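Long-range contacts in ABC transporter substrate-binding protein (Staphylococcus aureus subsp. aureus NCTC 8325, PDB 3UN6), which probably serves as the substrate-binding component of an ABC-type import system and holds zinc in the crystal, its natural ligand not being established: residues A[140-145]-A[167-172]; A[121-126]-A[179-184]; A[147-152]-A[188-193]. All blocks are in the same frame, centred on the assembly; numbering follows the deposited sequence. Where two conformers were deposited one is given.

Contact 1 of 3, residues A[140-145]-A[167-172]. With PO4 (phosphate ion), chain F; PO4 (phosphate ion), chain E.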
# COMPACT_ATOMS: atom_id res chain seq x y z
N PHE A 140 -19.19 -0.70 -0.37
CA PHE A 140 -17.83 -1.08 -0.05
C PHE A 140 -16.96 0.05 0.49
O PHE A 140 -16.90 1.13 -0.08
CB PHE A 140 -17.16 -1.68 -1.30
CG PHE A 140 -17.57 -3.09 -1.57
CD1 PHE A 140 -16.96 -4.15 -0.91
CD2 PHE A 140 -18.58 -3.38 -2.47
CE1 PHE A 140 -17.34 -5.46 -1.16
CE2 PHE A 140 -18.98 -4.69 -2.71
CZ PHE A 140 -18.36 -5.72 -2.05
N GLY A 141 -16.27 -0.24 1.60
CA GLY A 141 -15.32 0.70 2.16
C GLY A 141 -14.02 0.55 1.37
O GLY A 141 -13.65 -0.57 0.99
N ILE A 142 -13.38 1.67 1.05
CA ILE A 142 -12.05 1.66 0.39
C ILE A 142 -11.20 2.70 1.13
O ILE A 142 -11.73 3.60 1.76
CB ILE A 142 -12.12 1.96 -1.16
CG1 ILE A 142 -12.92 3.24 -1.45
CG2 ILE A 142 -12.73 0.77 -1.88
CD1 ILE A 142 -12.90 3.74 -2.91
N PRO A 143 -9.87 2.56 1.07
CA PRO A 143 -9.03 3.52 1.81
C PRO A 143 -8.97 4.94 1.21
O PRO A 143 -8.73 5.92 1.93
CB PRO A 143 -7.65 2.85 1.83
CG PRO A 143 -7.82 1.51 1.23
CD PRO A 143 -9.07 1.50 0.45
N HIS A 144 -9.19 5.04 -0.09
CA HIS A 144 -9.18 6.30 -0.81
C HIS A 144 -9.76 6.02 -2.20
O HIS A 144 -9.66 4.90 -2.70
CB HIS A 144 -7.75 6.85 -0.98
CG HIS A 144 -7.69 8.31 -1.29
ND1 HIS A 144 -7.86 8.81 -2.56
CD2 HIS A 144 -7.52 9.38 -0.48
CE1 HIS A 144 -7.79 10.13 -2.52
NE2 HIS A 144 -7.58 10.50 -1.27
N ARG A 145 -10.38 7.01 -2.82
CA ARG A 145 -10.89 6.82 -4.19
C ARG A 145 -9.75 6.46 -5.19
O ARG A 145 -9.98 5.75 -6.15
CB ARG A 145 -11.67 8.03 -4.67
CG ARG A 145 -10.93 9.35 -4.66
CD ARG A 145 -11.95 10.45 -4.82
NE ARG A 145 -11.37 11.78 -4.82
CZ ARG A 145 -10.99 12.45 -3.73
NH1 ARG A 145 -11.05 11.89 -2.52
NH2 ARG A 145 -10.50 13.67 -3.87
N PHE A 167 -22.10 -1.45 -7.18
CA PHE A 167 -21.16 -1.39 -6.05
C PHE A 167 -20.97 0.12 -5.83
O PHE A 167 -20.68 0.84 -6.78
CB PHE A 167 -19.83 -2.01 -6.40
CG PHE A 167 -19.76 -3.51 -6.30
CD1 PHE A 167 -20.89 -4.30 -6.32
CD2 PHE A 167 -18.51 -4.13 -6.32
CE1 PHE A 167 -20.79 -5.68 -6.26
CE2 PHE A 167 -18.41 -5.51 -6.28
CZ PHE A 167 -19.55 -6.28 -6.24
N SER A 168 -21.17 0.57 -4.59
CA SER A 168 -21.01 1.97 -4.23
C SER A 168 -19.83 2.02 -3.28
O SER A 168 -19.70 1.17 -2.41
CB SER A 168 -22.27 2.48 -3.55
OG SER A 168 -22.15 3.86 -3.26
N TYR A 169 -18.96 3.01 -3.47
CA TYR A 169 -17.74 3.11 -2.68
C TYR A 169 -17.73 4.19 -1.64
O TYR A 169 -18.19 5.30 -1.87
CB TYR A 169 -16.56 3.27 -3.62
CG TYR A 169 -16.50 2.11 -4.56
CD1 TYR A 169 -16.03 0.86 -4.12
CD2 TYR A 169 -16.98 2.22 -5.86
CE1 TYR A 169 -16.01 -0.23 -4.98
CE2 TYR A 169 -16.95 1.13 -6.72
CZ TYR A 169 -16.47 -0.10 -6.28
OH TYR A 169 -16.43 -1.21 -7.13
N HIS A 170 -17.15 3.86 -0.49
CA HIS A 170 -17.10 4.77 0.64
C HIS A 170 -15.71 4.85 1.23
O HIS A 170 -15.19 3.87 1.77
CB HIS A 170 -18.11 4.31 1.69
CG HIS A 170 -19.50 4.20 1.15
ND1 HIS A 170 -20.36 5.27 1.07
CD2 HIS A 170 -20.15 3.16 0.58
CE1 HIS A 170 -21.50 4.89 0.52
NE2 HIS A 170 -21.39 3.61 0.20
N GLU A 171 -15.10 6.03 1.11
CA GLU A 171 -13.74 6.25 1.59
C GLU A 171 -13.67 6.28 3.11
O GLU A 171 -14.48 6.92 3.76
CB GLU A 171 -13.20 7.58 1.04
CG GLU A 171 -12.88 7.56 -0.46
CD GLU A 171 -12.58 8.96 -1.00
OE1 GLU A 171 -11.43 9.24 -1.39
OE2 GLU A 171 -13.49 9.79 -1.00
N MSE A 172 -12.71 5.57 3.67
CA MSE A 172 -12.52 5.59 5.11
C MSE A 172 -11.13 5.09 5.47
O MSE A 172 -10.46 4.48 4.65
CB MSE A 172 -13.60 4.79 5.82
CG MSE A 172 -13.62 3.32 5.48
SE MSE A 172 -15.16 2.44 6.35
CE MSE A 172 -16.62 3.35 5.40
P PO4 F . -8.81 13.70 -0.36
O1 PO4 F . -9.85 12.65 -0.03
O2 PO4 F . -7.48 13.05 -0.64
O3 PO4 F . -9.22 14.44 -1.61
O4 PO4 F . -8.73 14.66 0.80
P PO4 E . -10.39 15.49 -7.31
O1 PO4 E . -11.44 16.25 -6.55
O2 PO4 E . -10.15 14.16 -6.63
O3 PO4 E . -10.87 15.24 -8.72
O4 PO4 E . -9.08 16.24 -7.35

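Contact 2 of 3, residues A[121-126]-A[179-184]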
# COMPACT_ATOMS: atom_id res chain seq x y z
N MSE A 121 -13.02 -8.08 1.88
CA MSE A 121 -13.78 -8.66 2.99
C MSE A 121 -15.26 -8.45 2.79
O MSE A 121 -15.68 -7.49 2.16
CB MSE A 121 -13.41 -7.95 4.30
CG MSE A 121 -11.93 -7.96 4.59
SE MSE A 121 -11.29 -9.75 4.93
CE MSE A 121 -12.26 -10.06 6.61
N GLY A 122 -16.05 -9.38 3.30
CA GLY A 122 -17.50 -9.29 3.25
C GLY A 122 -18.02 -9.58 4.64
O GLY A 122 -17.26 -9.99 5.53
N GLN A 123 -19.32 -9.37 4.85
CA GLN A 123 -19.94 -9.64 6.13
C GLN A 123 -19.86 -11.12 6.42
O GLN A 123 -19.74 -11.93 5.50
CB GLN A 123 -21.41 -9.22 6.13
CG GLN A 123 -21.61 -7.73 6.04
CD GLN A 123 -23.07 -7.35 5.86
OE1 GLN A 123 -23.95 -8.21 5.83
NE2 GLN A 123 -23.34 -6.04 5.73
N LYS A 124 -19.97 -11.45 7.70
CA LYS A 124 -19.97 -12.81 8.18
C LYS A 124 -20.95 -13.69 7.41
O LYS A 124 -22.11 -13.31 7.20
CB LYS A 124 -20.37 -12.77 9.65
CG LYS A 124 -20.56 -14.10 10.33
CD LYS A 124 -21.12 -13.86 11.73
CE LYS A 124 -21.23 -15.13 12.53
NZ LYS A 124 -21.68 -14.84 13.92
N GLY A 125 -20.49 -14.87 6.97
CA GLY A 125 -21.33 -15.85 6.25
C GLY A 125 -21.77 -15.53 4.82
O GLY A 125 -22.58 -16.26 4.23
N MSE A 126 -21.25 -14.45 4.25
CA MSE A 126 -21.60 -14.05 2.89
C MSE A 126 -20.82 -14.92 1.91
O MSE A 126 -19.71 -15.34 2.19
CB MSE A 126 -21.27 -12.57 2.72
CG MSE A 126 -21.71 -11.93 1.45
SE MSE A 126 -21.32 -10.00 1.60
CE MSE A 126 -22.78 -9.54 2.82
N ALA A 179 -15.12 -2.02 12.30
CA ALA A 179 -16.30 -1.54 13.02
C ALA A 179 -17.43 -1.21 12.06
O ALA A 179 -18.61 -1.52 12.34
CB ALA A 179 -15.93 -0.32 13.87
N ALA A 180 -17.10 -0.57 10.95
CA ALA A 180 -18.10 -0.21 9.93
C ALA A 180 -18.79 -1.47 9.37
O ALA A 180 -19.99 -1.45 9.07
CB ALA A 180 -17.48 0.60 8.81
N LEU A 181 -18.01 -2.53 9.22
CA LEU A 181 -18.52 -3.82 8.73
C LEU A 181 -19.40 -4.50 9.78
O LEU A 181 -20.56 -4.81 9.50
CB LEU A 181 -17.34 -4.76 8.36
CG LEU A 181 -17.70 -6.07 7.66
CD1 LEU A 181 -18.45 -5.77 6.37
CD2 LEU A 181 -16.46 -6.90 7.38
N SER A 182 -18.87 -4.70 10.99
CA SER A 182 -19.62 -5.34 12.09
C SER A 182 -20.94 -4.66 12.40
O SER A 182 -21.89 -5.31 12.80
CB SER A 182 -18.80 -5.39 13.40
OG SER A 182 -17.75 -6.35 13.33
N GLU A 183 -20.98 -3.34 12.23
CA GLU A 183 -22.20 -2.58 12.51
C GLU A 183 -23.04 -2.32 11.24
O GLU A 183 -23.91 -1.45 11.23
CB GLU A 183 -21.86 -1.28 13.23
CG GLU A 183 -21.09 -1.53 14.54
CD GLU A 183 -20.73 -0.25 15.29
OE1 GLU A 183 -21.66 0.52 15.64
OE2 GLU A 183 -19.53 -0.04 15.57
N HIS A 184 -22.75 -3.09 10.19
CA HIS A 184 -23.51 -3.07 8.92
C HIS A 184 -23.68 -1.74 8.22
O HIS A 184 -24.73 -1.49 7.65
CB HIS A 184 -24.88 -3.70 9.13
CG HIS A 184 -24.83 -5.19 9.26
ND1 HIS A 184 -24.42 -5.83 10.41
CD2 HIS A 184 -25.14 -6.16 8.37
CE1 HIS A 184 -24.48 -7.13 10.23
NE2 HIS A 184 -24.91 -7.37 9.00

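Contact 3 of 3, residues A[147-152]-A[188-193]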
# COMPACT_ATOMS: atom_id res chain seq x y z
N SER A 147 -7.09 4.35 -5.39
CA SER A 147 -6.47 3.21 -4.77
C SER A 147 -6.63 1.97 -5.62
O SER A 147 -7.54 1.89 -6.41
CB SER A 147 -7.07 2.95 -3.39
OG SER A 147 -8.46 2.55 -3.45
N THR A 148 -5.70 1.04 -5.46
CA THR A 148 -5.76 -0.26 -6.11
C THR A 148 -6.98 -1.04 -5.60
O THR A 148 -7.51 -1.90 -6.27
CB THR A 148 -4.45 -1.02 -5.84
OG1 THR A 148 -3.39 -0.35 -6.52
CG2 THR A 148 -4.49 -2.52 -6.31
N HIS A 149 -7.42 -0.71 -4.39
CA HIS A 149 -8.59 -1.33 -3.77
C HIS A 149 -9.84 -1.05 -4.57
O HIS A 149 -10.62 -1.96 -4.83
CB HIS A 149 -8.69 -0.83 -2.33
CG HIS A 149 -7.41 -0.98 -1.59
ND1 HIS A 149 -6.48 0.05 -1.52
CD2 HIS A 149 -6.84 -2.05 -1.01
CE1 HIS A 149 -5.42 -0.38 -0.87
NE2 HIS A 149 -5.61 -1.65 -0.55
N TYR A 150 -10.03 0.21 -4.98
CA TYR A 150 -11.15 0.56 -5.87
C TYR A 150 -11.06 -0.27 -7.17
O TYR A 150 -12.06 -0.80 -7.64
CB TYR A 150 -11.11 2.05 -6.24
CG TYR A 150 -12.07 2.46 -7.34
CD1 TYR A 150 -11.64 2.66 -8.65
CD2 TYR A 150 -13.43 2.60 -7.08
CE1 TYR A 150 -12.54 3.02 -9.65
CE2 TYR A 150 -14.31 2.96 -8.05
CZ TYR A 150 -13.87 3.17 -9.34
OH TYR A 150 -14.80 3.53 -10.27
N LEU A 151 -9.87 -0.36 -7.74
CA LEU A 151 -9.68 -1.11 -8.98
C LEU A 151 -9.95 -2.60 -8.80
O LEU A 151 -10.56 -3.22 -9.66
CB LEU A 151 -8.25 -0.91 -9.52
CG LEU A 151 -7.88 0.56 -9.78
CD1 LEU A 151 -6.40 0.68 -10.20
CD2 LEU A 151 -8.80 1.22 -10.81
N LEU A 152 -9.50 -3.17 -7.69
CA LEU A 152 -9.72 -4.59 -7.41
C LEU A 152 -11.21 -4.88 -7.32
O LEU A 152 -11.71 -5.87 -7.89
CB LEU A 152 -9.02 -5.00 -6.11
CG LEU A 152 -7.50 -5.20 -6.14
CD1 LEU A 152 -6.92 -5.22 -4.73
CD2 LEU A 152 -7.17 -6.49 -6.90
N GLY A 188 -19.01 -4.74 2.68
CA GLY A 188 -17.64 -5.25 2.71
C GLY A 188 -16.64 -4.16 2.48
O GLY A 188 -16.98 -2.97 2.45
N TYR A 189 -15.37 -4.55 2.34
CA TYR A 189 -14.33 -3.59 2.11
C TYR A 189 -13.12 -4.25 1.50
O TYR A 189 -13.02 -5.49 1.43
CB TYR A 189 -13.97 -2.84 3.41
CG TYR A 189 -13.44 -3.67 4.59
CD1 TYR A 189 -12.09 -4.04 4.67
CD2 TYR A 189 -14.26 -3.98 5.66
CE1 TYR A 189 -11.61 -4.76 5.76
CE2 TYR A 189 -13.79 -4.69 6.75
CZ TYR A 189 -12.46 -5.08 6.79
OH TYR A 189 -12.01 -5.76 7.89
N SER A 190 -12.24 -3.40 0.98
CA SER A 190 -10.99 -3.85 0.43
C SER A 190 -9.88 -2.98 1.03
O SER A 190 -10.00 -1.76 1.06
CB SER A 190 -11.02 -3.75 -1.08
OG SER A 190 -9.82 -4.26 -1.61
N VAL A 191 -8.79 -3.60 1.49
CA VAL A 191 -7.75 -2.88 2.18
C VAL A 191 -6.51 -3.75 2.30
O VAL A 191 -6.55 -4.94 1.97
CB VAL A 191 -8.23 -2.51 3.59
CG1 VAL A 191 -8.43 -3.81 4.43
CG2 VAL A 191 -7.26 -1.55 4.28
N ALA A 192 -5.39 -3.14 2.71
CA ALA A 192 -4.17 -3.89 2.93
C ALA A 192 -4.29 -4.61 4.25
O ALA A 192 -4.96 -4.13 5.17
CB ALA A 192 -2.96 -2.96 2.95
N GLU A 193 -3.63 -5.74 4.37
CA GLU A 193 -3.57 -6.40 5.67
C GLU A 193 -2.77 -5.44 6.55
O GLU A 193 -2.01 -4.62 6.04
CB GLU A 193 -2.93 -7.76 5.56
CG GLU A 193 -3.79 -8.79 4.83
CD GLU A 193 -5.08 -9.19 5.59
OE1 GLU A 193 -5.63 -8.39 6.37
OE2 GLU A 193 -5.57 -10.33 5.36

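Contact 1 of 3, residues A[140-145]-A[167-172]
E171 and R145 meet at a single carboxylate oxygen. E171 OE1 takes the backbone N of R145 at 2.8 Å from above the carboxylate plane, and on its syn lone pair it takes R145 NH1 at 2.9 Å, the salt bridge of the pair. Guanidinium and carboxylate stand 89° apart, and only OE1 is bonded, E171 OE2 staying 3.6 Å from R145 NH1. R145 reaches OE1 with CG set between its own backbone N and carbonyl carbon (chi1 57°) and the chain extended from there, which lays CB and CG against that oxygen. The same oxygen sits over the centre of one face of the H144 ring, while H144 NE2 gives a nearly straight bond of 2.6 Å to O2 of the chain F phosphate. R145 NH1 and NH2 hold that ion too, and NE and NH2 share O2 of the chain E phosphate; both ions probably come from the crystallisation liquor.

Behind this end, strands 138-142 and 167-171 pair in parallel, the two strands of a beta-alpha-beta unit connected by helix 148-159. F140 N to S168 O starts a four-bond ladder that ends with M172 N to I142 O. On the face carrying F140, I142, Y169 and E171, I142 CD1 packs on Y169 CB at 3.8 Å. F140 CE2 lies over the centre of the F167 ring, planes turned by 43°. Along this face the chemistry changes from apolar at F140 and I142, which touch L153 of the helix, to ionic at the C-terminal end, where E171 probably tempers the positive charge R145 presents to the phosphates.

Contact 2 of 3, residues A[121-126]-A[179-184]
L181 pushes both its methyls against residues 121-123, and this is the close-packed half of the contact. CD1 rests on Q123 CG at 3.7 Å, while CD2 lies the same distance from the carbonyl oxygen of G122 and, more loosely, near CB of M121. The branch gets there because CG stands anti to its own backbone N (chi1 -172°), which carries the two methyls across to the strand. Y189 of the neighbouring strand 188-192 also touches both L181 and M121, so the leucine is buried, packed by Y189 as well as by the backbone and Q123 CG of the first segment.

Helix 177-182 stops right beside this leucine in a Schellman motif: H184, with positive phi, is its C-prime residue, R185 N returns to A180 O and H184 N bonds to L181 O at 2.9 Å. The reversal brings the imidazole of H184 round to the side chain of Q123. On the other side a type II beta turn runs from Q123 to M126.

Here the packing opens towards solvent. The Q123 side chain, extended beyond CG, crosses the H184 side chain at about a right angle; the amide and ring planes are 65° apart. NE2 of Q123 comes within 3.2 Å of H184 CD2, and Q123 OE1 is 3.4 Å from H184 NE2. What anchors the amide is a hydrogen bond from Q123 NE2 to the carbonyl oxygen of I186; H184, by contrast, is exposed to solvent.

Contact 3 of 3, residues A[147-152]-A[188-193]
H149 joins helix 148-159 to strand 188-192 almost alone. Its CB starts beside S190, 3.7 Å from OG, and CG lies 3.8 Å from the S190 carbonyl oxygen. With CG anti to its own carbonyl carbon (chi1 -50°), the ring runs on along the strand: CD2 sits 3.4 Å from V191 CA, and NE2 ends 3.6 Å from the backbone N of A192. H149 ND1 packs instead on P143 CG, at 3.4 Å. S190 OG lies at the ring's edge, near its plane. The polar tip is satisfied beyond the strand, where H149 NE2 bonds to OD1 of N118, while S190 OG is taken up by the carbonyl oxygen of V119.

This is the first turn of the helix in the beta-alpha-beta unit 138-142, 148-159, 167-171, laid against a strand of the same sheet with the two axes 135° apart. S147 is the N-cap: its OG accepts from Y150 N at 3.2 Å. One turn on from H149, L152 adds a lighter touch, its CD1 4.4 Å from S190 OG. The histidine also borders the metal site, packing on C220, a zinc ligand, while A192 packs on H46, another.

In the fold
The three contacts gather round one mixed sheet. Strand 138-142 of contact 1 lies beside strand 188-192 of contact 3, G141 bonding to G188 and S190, and strand 188-192 in turn pairs with strand 112-122 of contact 2 through M121 and Y189. Helix 148-159, which supplies one side of contact 3, is also the crossover of contact 1; helix 177-182 meets both contacts 1 and 2, A180 packing on M172. Contact 3 is wholly buried and, like the P143 end of contact 1, lies close to zinc; it rests on van der Waals touches. Contact 1 is partly buried, joining a backbone ladder to an ionic end. Contact 2, farthest out, combines a buried leucine with a solvent-facing polar side at H184.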